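Local coordinates for SNF1-like protein kinase ssp2 (Schizosaccharomyces pombe, PDB 2QRD) that probably phosphorylates proteins as the catalytic subunit of an AMPK-type kinase, its C-terminal region joining the partner subunits, at residues 76-81 / 121-126; 29-34 / 42-47. All coordinates share one frame; numbering follows the deposited sequence.

In the fold
Interactions 1 and 2 illustrate how a small adenylate-sensor domain of KA1-like fold is closed by packing helices on one face of antiparallel beta strands. Interaction 1 seats the start of helix 123-136 on strand 74-84; interaction 2 joins helix 23-37 to the loop that follows strand 40-41. Their centres are about 16 Å apart and their nearest atoms about 4 Å, without touching. The bridge between them is indirect: Ile78 of the first and Leu34 of the second both pack on Trp62, and Ala33 of helix 23-37 meets Leu130 of helix 123-136. Both contacts are structural, and both have the SPCC1919.03c chain close by.

Interaction 1: 76-81 / 121-126; sequences AYIELQ and FPFLDL
Ile78 is the bump of this contact, and the hollow it fills lies between Phe123 and Leu126, one helical turn apart on helix 123-136. Its chain is extended: CG1 stands beside the backbone N, anti to the carbonyl carbon (chi1 -62°), and chi2 of 171° carries the methyl CD1 outward to the helix. There CD1 lies 3.8 Å from Leu126 CB and 4.1 Å from Phe123 CD1. The aromatic ring is met at its edge, with Ile78 CG1 near the ring plane and 4.0 Å from Phe123 CD1. Phe123 can offer this edge because its CG is anti to the backbone N (chi1 165°), which brings the ring nearer the strand than its CB direction suggests.

A second fit works the other way round. Ala76, two residues earlier on the same face of strand 74-84, has just a methyl to present, and Leu126 reaches it with one branch, Leu126 CD2 lying 3.5 Å from Ala76 CB. A short side chain on the strand is thus matched by a longer one on the helix, while the long Ile78 enters between two helix residues.

Beyond the two segments, Ile78 also packs on Val94 and Trp62 of the flanking strands, and Phe123 N is hydrogen-bonded to Tyr99 OH, tying the helix start to strand 89-101. The arrangement is that of a helix packed on the face of an antiparallel sheet in a KA1-like domain. Between the segments the chemistry is wholly apolar, implying that this end of the helix is seated by burial and complementary shape.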
ATOM      1  N   ALA A  76      17.725  -5.150  17.443  1.00 51.72           N
ATOM      2  CA  ALA A  76      16.997  -6.022  16.560  1.00 50.69           C
ATOM      3  C   ALA A  76      17.828  -7.293  16.418  1.00 50.71           C
ATOM      4  O   ALA A  76      19.023  -7.226  16.190  1.00 51.33           O
ATOM      5  CB  ALA A  76      16.821  -5.352  15.240  1.00 49.77           C
ATOM      6  N   TYR A  77      17.188  -8.447  16.577  1.00 50.77           N
ATOM      7  CA  TYR A  77      17.858  -9.743  16.462  1.00 50.14           C
ATOM      8  C   TYR A  77      17.479 -10.493  15.167  1.00 50.90           C
ATOM      9  O   TYR A  77      16.305 -10.772  14.887  1.00 50.70           O
ATOM     10  CB  TYR A  77      17.565 -10.560  17.699  1.00 48.68           C
ATOM     11  CG  TYR A  77      17.977  -9.844  18.966  1.00 49.09           C
ATOM     12  CD1 TYR A  77      19.206 -10.104  19.544  1.00 47.50           C
ATOM     13  CD2 TYR A  77      17.123  -8.901  19.601  1.00 49.51           C
ATOM     14  CE1 TYR A  77      19.603  -9.453  20.711  1.00 49.23           C
ATOM     15  CE2 TYR A  77      17.517  -8.239  20.774  1.00 46.32           C
ATOM     16  CZ  TYR A  77      18.773  -8.524  21.315  1.00 48.22           C
ATOM     17  OH  TYR A  77      19.226  -7.935  22.479  1.00 47.38           O
ATOM     18  N   ILE A  78      18.497 -10.786  14.372  1.00 51.23           N
ATOM     19  CA  ILE A  78      18.317 -11.366  13.050  1.00 51.68           C
ATOM     20  C   ILE A  78      19.197 -12.640  12.986  1.00 52.13           C
ATOM     21  O   ILE A  78      20.406 -12.603  13.251  1.00 53.15           O
ATOM     22  CB  ILE A  78      18.676 -10.314  11.931  1.00 51.33           C
ATOM     23  CG1 ILE A  78      17.747  -9.090  12.001  1.00 51.78           C
ATOM     24  CG2 ILE A  78      18.656 -10.933  10.512  1.00 52.51           C
ATOM     25  CD1 ILE A  78      18.130  -7.897  11.109  1.00 50.87           C
ATOM     26  N   GLU A  79      18.590 -13.768  12.675  1.00 52.11           N
ATOM     27  CA  GLU A  79      19.351 -15.002  12.488  1.00 52.11           C
ATOM     28  C   GLU A  79      19.481 -15.350  11.005  1.00 51.56           C
ATOM     29  O   GLU A  79      18.505 -15.329  10.256  1.00 50.99           O
ATOM     30  CB  GLU A  79      18.679 -16.128  13.242  1.00 51.84           C
ATOM     31  CG  GLU A  79      19.358 -17.462  13.097  1.00 55.75           C
ATOM     32  CD  GLU A  79      18.535 -18.595  13.696  1.00 61.55           C
ATOM     33  OE1 GLU A  79      17.768 -18.336  14.665  1.00 60.93           O
ATOM     34  OE2 GLU A  79      18.654 -19.744  13.191  1.00 64.12           O
ATOM     35  N   LEU A  80      20.702 -15.655  10.583  1.00 51.73           N
ATOM     36  CA  LEU A  80      20.978 -15.996   9.189  1.00 51.54           C
ATOM     37  C   LEU A  80      21.226 -17.472   9.091  1.00 51.03           C
ATOM     38  O   LEU A  80      21.811 -18.050   9.978  1.00 51.34           O
ATOM     39  CB  LEU A  80      22.199 -15.266   8.659  1.00 51.06           C
ATOM     40  CG  LEU A  80      22.373 -13.740   8.744  1.00 52.61           C
ATOM     41  CD1 LEU A  80      21.322 -13.005   7.970  1.00 52.88           C
ATOM     42  CD2 LEU A  80      22.484 -13.218  10.158  1.00 50.17           C
ATOM     43  N   GLN A  81      20.766 -18.079   8.011  1.00 51.10           N
ATOM     44  CA  GLN A  81      20.965 -19.505   7.801  1.00 50.76           C
ATOM     45  C   GLN A  81      21.298 -19.793   6.340  1.00 50.38           C
ATOM     46  O   GLN A  81      20.494 -19.520   5.460  1.00 50.96           O
ATOM     47  CB  GLN A  81      19.717 -20.280   8.221  1.00 50.36           C
ATOM     48  CG  GLN A  81      19.807 -21.794   8.048  1.00 48.92           C
ATOM     49  CD  GLN A  81      20.853 -22.427   8.927  1.00 47.91           C
ATOM     50  OE1 GLN A  81      20.707 -22.486  10.142  1.00 47.31           O
ATOM     51  NE2 GLN A  81      21.914 -22.922   8.310  1.00 47.33           N
ATOM     52  N   PHE A 121       8.947  -4.129  10.623  1.00 48.69           N
ATOM     53  CA  PHE A 121       9.867  -3.001  10.692  1.00 49.51           C
ATOM     54  C   PHE A 121      10.323  -2.764  12.137  1.00 49.54           C
ATOM     55  O   PHE A 121       9.510  -2.834  13.045  1.00 50.32           O
ATOM     56  CB  PHE A 121       9.181  -1.765  10.118  1.00 49.07           C
ATOM     57  CG  PHE A 121       8.957  -1.864   8.654  1.00 48.75           C
ATOM     58  CD1 PHE A 121       7.764  -2.356   8.147  1.00 49.22           C
ATOM     59  CD2 PHE A 121       9.963  -1.499   7.760  1.00 47.41           C
ATOM     60  CE1 PHE A 121       7.569  -2.446   6.754  1.00 48.25           C
ATOM     61  CE2 PHE A 121       9.777  -1.597   6.398  1.00 45.23           C
ATOM     62  CZ  PHE A 121       8.578  -2.067   5.896  1.00 46.86           C
ATOM     63  N   PRO A 122      11.607  -2.427  12.356  1.00 49.55           N
ATOM     64  CA  PRO A 122      12.686  -2.125  11.416  1.00 49.61           C
ATOM     65  C   PRO A 122      13.373  -3.313  10.748  1.00 49.98           C
ATOM     66  O   PRO A 122      14.326  -3.128   9.990  1.00 50.39           O
ATOM     67  CB  PRO A 122      13.668  -1.355  12.290  1.00 48.95           C
ATOM     68  CG  PRO A 122      13.466  -1.901  13.624  1.00 49.50           C
ATOM     69  CD  PRO A 122      12.020  -2.160  13.744  1.00 49.66           C
ATOM     70  N   PHE A 123      12.890  -4.516  11.015  1.00 50.48           N
ATOM     71  CA  PHE A 123      13.499  -5.709  10.483  1.00 50.53           C
ATOM     72  C   PHE A 123      13.813  -5.593   8.989  1.00 50.84           C
ATOM     73  O   PHE A 123      14.966  -5.788   8.601  1.00 51.11           O
ATOM     74  CB  PHE A 123      12.617  -6.941  10.747  1.00 50.06           C
ATOM     75  CG  PHE A 123      13.005  -8.158   9.922  1.00 49.41           C
ATOM     76  CD1 PHE A 123      14.267  -8.748  10.061  1.00 49.91           C
ATOM     77  CD2 PHE A 123      12.110  -8.700   9.004  1.00 47.88           C
ATOM     78  CE1 PHE A 123      14.610  -9.885   9.312  1.00 49.30           C
ATOM     79  CE2 PHE A 123      12.459  -9.811   8.249  1.00 47.03           C
ATOM     80  CZ  PHE A 123      13.704 -10.397   8.415  1.00 48.59           C
ATOM     81  N   LEU A 124      12.793  -5.305   8.175  1.00 50.55           N
ATOM     82  CA  LEU A 124      12.972  -5.151   6.740  1.00 51.47           C
ATOM     83  C   LEU A 124      13.865  -3.976   6.317  1.00 51.66           C
ATOM     84  O   LEU A 124      14.450  -4.020   5.231  1.00 51.45           O
ATOM     85  CB  LEU A 124      11.608  -5.042   6.009  1.00 51.96           C
ATOM     86  CG  LEU A 124      10.749  -6.302   5.827  1.00 50.84           C
ATOM     87  CD1 LEU A 124       9.403  -5.934   5.211  1.00 52.21           C
ATOM     88  CD2 LEU A 124      11.487  -7.324   4.985  1.00 49.18           C
ATOM     89  N   ASP A 125      13.941  -2.916   7.134  1.00 52.32           N
ATOM     90  CA  ASP A 125      14.879  -1.795   6.853  1.00 52.60           C
ATOM     91  C   ASP A 125      16.302  -2.227   7.137  1.00 52.26           C
ATOM     92  O   ASP A 125      17.205  -1.836   6.470  1.00 52.45           O
ATOM     93  CB  ASP A 125      14.542  -0.522   7.640  1.00 52.87           C
ATOM     94  CG  ASP A 125      13.063  -0.121   7.528  1.00 53.33           C
ATOM     95  OD1 ASP A 125      12.343  -0.249   8.523  1.00 57.29           O
ATOM     96  OD2 ASP A 125      12.600   0.305   6.466  1.00 54.22           O
ATOM     97  N   LEU A 126      16.481  -3.104   8.108  1.00 53.17           N
ATOM     98  CA  LEU A 126      17.782  -3.739   8.364  1.00 52.85           C
ATOM     99  C   LEU A 126      18.241  -4.771   7.300  1.00 52.88           C
ATOM    100  O   LEU A 126      19.434  -4.826   6.955  1.00 52.78           O
ATOM    101  CB  LEU A 126      17.767  -4.345   9.758  1.00 52.81           C
ATOM    102  CG  LEU A 126      18.205  -3.421  10.923  1.00 53.20           C
ATOM    103  CD1 LEU A 126      18.148  -1.953  10.683  1.00 51.36           C
ATOM    104  CD2 LEU A 126      17.500  -3.797  12.221  1.00 51.48           C
TER

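Interaction 2: 29-34 / 42-47; sequences AVYRAL and TVPKPV
Tyr31 meets Thr42 and Pro44 in a mixed polar and apolar contact between the middle of helix 23-37 and the loop leading away from strand 40-41: a helix tyrosine of the adenylate-sensor domain braces a loop. Tyr31 alone carries the helix side. Its ring projects from the helix and spans a gap of 9.2 Å between Tyr31 CA and Val43 CA, the closest pair of CA atoms across the two segments.

The phenol end does the touching. Tyr31 OH comes within 3.0 Å of Thr42 O, a distance suited to a hydrogen bond, although the single proton has another acceptor within reach and the bond is not settled. The carbonyl oxygen lies at the ring edge, in its plane, and is also 3.3 Å from Tyr31 CE2. Beside it the proline ring approaches from the direction opposite to the tyrosine, bringing Pro44 CD to 3.5 Å from Tyr31 OH and 4.2 Å from Tyr31 CZ; this approach to the aromatic ring is oblique. The CB of Thr42 points away from the helix, and its OG1 is hydrogen-bonded to Lys59 N. Without the phenol, as with an alanine here, Thr42 O would probably lose its neighbour and a gap would open beside Pro44 CD.

Several neighbours also meet the tyrosine. Its ring meets Phe41 edge-to-face and touches Ile58 of strand 57-63, while Pro44 rests on Tyr51 and Met55 of its own chain. Leu15 of the SPCC1919.03c chain also packs on Tyr31, and Ala33, two residues on, adjoins helix 123-136 through Leu130 and Leu134.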
ATOM      1  N   ALA A  29      31.759 -13.673   3.134  1.00 47.45           N
ATOM      2  CA  ALA A  29      31.118 -12.476   2.547  1.00 47.17           C
ATOM      3  C   ALA A  29      29.961 -11.951   3.398  1.00 47.07           C
ATOM      4  O   ALA A  29      29.803 -10.746   3.569  1.00 46.72           O
ATOM      5  CB  ALA A  29      30.645 -12.761   1.124  1.00 46.89           C
ATOM      6  N   VAL A  30      29.176 -12.872   3.944  1.00 47.45           N
ATOM      7  CA  VAL A  30      28.110 -12.552   4.888  1.00 48.02           C
ATOM      8  C   VAL A  30      28.645 -11.862   6.154  1.00 48.92           C
ATOM      9  O   VAL A  30      28.065 -10.856   6.609  1.00 50.11           O
ATOM     10  CB  VAL A  30      27.280 -13.807   5.274  1.00 47.80           C
ATOM     11  CG1 VAL A  30      26.271 -13.463   6.338  1.00 47.69           C
ATOM     12  CG2 VAL A  30      26.601 -14.394   4.060  1.00 46.30           C
ATOM     13  N   TYR A  31      29.742 -12.377   6.710  1.00 48.45           N
ATOM     14  CA  TYR A  31      30.342 -11.793   7.918  1.00 48.07           C
ATOM     15  C   TYR A  31      30.928 -10.431   7.631  1.00 48.21           C
ATOM     16  O   TYR A  31      30.864  -9.523   8.455  1.00 47.97           O
ATOM     17  CB  TYR A  31      31.434 -12.699   8.481  1.00 47.83           C
ATOM     18  CG  TYR A  31      30.952 -13.725   9.486  1.00 48.16           C
ATOM     19  CD1 TYR A  31      31.127 -15.083   9.254  1.00 48.52           C
ATOM     20  CD2 TYR A  31      30.326 -13.339  10.676  1.00 48.59           C
ATOM     21  CE1 TYR A  31      30.704 -16.042  10.197  1.00 47.50           C
ATOM     22  CE2 TYR A  31      29.882 -14.298  11.614  1.00 47.48           C
ATOM     23  CZ  TYR A  31      30.090 -15.641  11.369  1.00 46.92           C
ATOM     24  OH  TYR A  31      29.659 -16.593  12.270  1.00 47.44           O
ATOM     25  N   ARG A  32      31.504 -10.290   6.450  1.00 48.58           N
ATOM     26  CA  ARG A  32      32.062  -9.013   6.041  1.00 49.23           C
ATOM     27  C   ARG A  32      30.969  -7.956   5.856  1.00 49.47           C
ATOM     28  O   ARG A  32      31.112  -6.832   6.329  1.00 49.39           O
ATOM     29  CB  ARG A  32      32.955  -9.174   4.800  1.00 49.09           C
ATOM     30  CG  ARG A  32      34.335  -9.699   5.143  1.00 47.98           C
ATOM     31  CD  ARG A  32      35.216  -9.891   3.914  1.00 49.20           C
ATOM     32  NE  ARG A  32      36.628 -10.076   4.283  1.00 50.18           N
ATOM     33  CZ  ARG A  32      37.537 -10.704   3.537  1.00 50.63           C
ATOM     34  NH1 ARG A  32      37.176 -11.241   2.374  1.00 51.06           N
ATOM     35  NH2 ARG A  32      38.801 -10.817   3.963  1.00 48.22           N
ATOM     36  N   ALA A  33      29.886  -8.337   5.191  1.00 50.17           N
ATOM     37  CA  ALA A  33      28.686  -7.500   5.053  1.00 51.25           C
ATOM     38  C   ALA A  33      28.028  -7.097   6.408  1.00 52.54           C
ATOM     39  O   ALA A  33      27.638  -5.942   6.582  1.00 52.96           O
ATOM     40  CB  ALA A  33      27.680  -8.220   4.200  1.00 51.34           C
ATOM     41  N   LEU A  34      27.890  -8.051   7.340  1.00 53.21           N
ATOM     42  CA  LEU A  34      27.404  -7.777   8.698  1.00 53.62           C
ATOM     43  C   LEU A  34      28.280  -6.745   9.404  1.00 53.87           C
ATOM     44  O   LEU A  34      27.775  -5.832  10.048  1.00 54.16           O
ATOM     45  CB  LEU A  34      27.334  -9.064   9.531  1.00 53.61           C
ATOM     46  CG  LEU A  34      26.257 -10.110   9.170  1.00 54.28           C
ATOM     47  CD1 LEU A  34      26.495 -11.400   9.975  1.00 54.18           C
ATOM     48  CD2 LEU A  34      24.850  -9.606   9.419  1.00 53.03           C
ATOM     49  N   THR A  42      27.325 -13.868  16.371  1.00 49.56           N
ATOM     50  CA  THR A  42      27.989 -15.031  16.917  1.00 49.09           C
ATOM     51  C   THR A  42      28.966 -15.525  15.857  1.00 49.68           C
ATOM     52  O   THR A  42      28.937 -15.080  14.702  1.00 49.85           O
ATOM     53  CB  THR A  42      27.017 -16.169  17.247  1.00 48.88           C
ATOM     54  OG1 THR A  42      26.345 -16.567  16.047  1.00 48.76           O
ATOM     55  CG2 THR A  42      26.023 -15.761  18.335  1.00 47.60           C
ATOM     56  N   VAL A  43      29.761 -16.509  16.253  1.00 49.91           N
ATOM     57  CA  VAL A  43      30.968 -16.916  15.568  1.00 50.71           C
ATOM     58  C   VAL A  43      31.042 -18.459  15.628  1.00 51.55           C
ATOM     59  O   VAL A  43      30.467 -19.060  16.541  1.00 52.10           O
ATOM     60  CB  VAL A  43      32.179 -16.162  16.246  1.00 50.50           C
ATOM     61  CG1 VAL A  43      33.304 -17.079  16.731  1.00 50.67           C
ATOM     62  CG2 VAL A  43      32.628 -14.991  15.382  1.00 49.39           C
ATOM     63  N   PRO A  44      31.708 -19.110  14.650  1.00 52.27           N
ATOM     64  CA  PRO A  44      31.844 -20.567  14.720  1.00 53.17           C
ATOM     65  C   PRO A  44      32.790 -21.003  15.830  1.00 54.14           C
ATOM     66  O   PRO A  44      33.932 -20.510  15.924  1.00 53.96           O
ATOM     67  CB  PRO A  44      32.454 -20.934  13.363  1.00 53.11           C
ATOM     68  CG  PRO A  44      32.292 -19.719  12.505  1.00 52.47           C
ATOM     69  CD  PRO A  44      32.351 -18.573  13.440  1.00 52.40           C
ATOM     70  N   LYS A  45      32.302 -21.907  16.674  1.00 55.67           N
ATOM     71  CA  LYS A  45      33.153 -22.585  17.639  1.00 56.87           C
ATOM     72  C   LYS A  45      33.420 -24.011  17.123  1.00 57.88           C
ATOM     73  O   LYS A  45      32.493 -24.689  16.667  1.00 57.93           O
ATOM     74  CB  LYS A  45      32.529 -22.555  19.055  1.00 56.79           C
ATOM     75  CG  LYS A  45      33.337 -23.282  20.183  1.00 56.72           C
ATOM     76  CD  LYS A  45      34.726 -22.654  20.513  1.00 56.33           C
ATOM     77  CE  LYS A  45      35.301 -23.234  21.815  1.00 58.45           C
ATOM     78  NZ  LYS A  45      36.799 -23.130  21.991  1.00 57.75           N
ATOM     79  N   PRO A  46      34.697 -24.454  17.151  1.00 58.84           N
ATOM     80  CA  PRO A  46      34.997 -25.818  16.739  1.00 59.58           C
ATOM     81  C   PRO A  46      34.856 -26.825  17.889  1.00 60.34           C
ATOM     82  O   PRO A  46      35.524 -26.681  18.927  1.00 60.53           O
ATOM     83  CB  PRO A  46      36.452 -25.725  16.268  1.00 59.47           C
ATOM     84  CG  PRO A  46      37.047 -24.623  17.078  1.00 59.14           C
ATOM     85  CD  PRO A  46      35.923 -23.721  17.532  1.00 59.08           C
ATOM     86  N   VAL A  47      33.991 -27.827  17.698  1.00 60.90           N
ATOM     87  CA  VAL A  47      33.771 -28.888  18.699  1.00 61.10           C
ATOM     88  C   VAL A  47      34.788 -30.037  18.542  1.00 61.10           C
ATOM     89  O   VAL A  47      34.795 -30.752  17.529  1.00 61.32           O
ATOM     90  CB  VAL A  47      32.266 -29.374  18.754  1.00 61.22           C
ATOM     91  CG1 VAL A  47      31.768 -29.851  17.389  1.00 61.25           C
ATOM     92  CG2 VAL A  47      32.053 -30.443  19.849  1.00 61.05           C
TER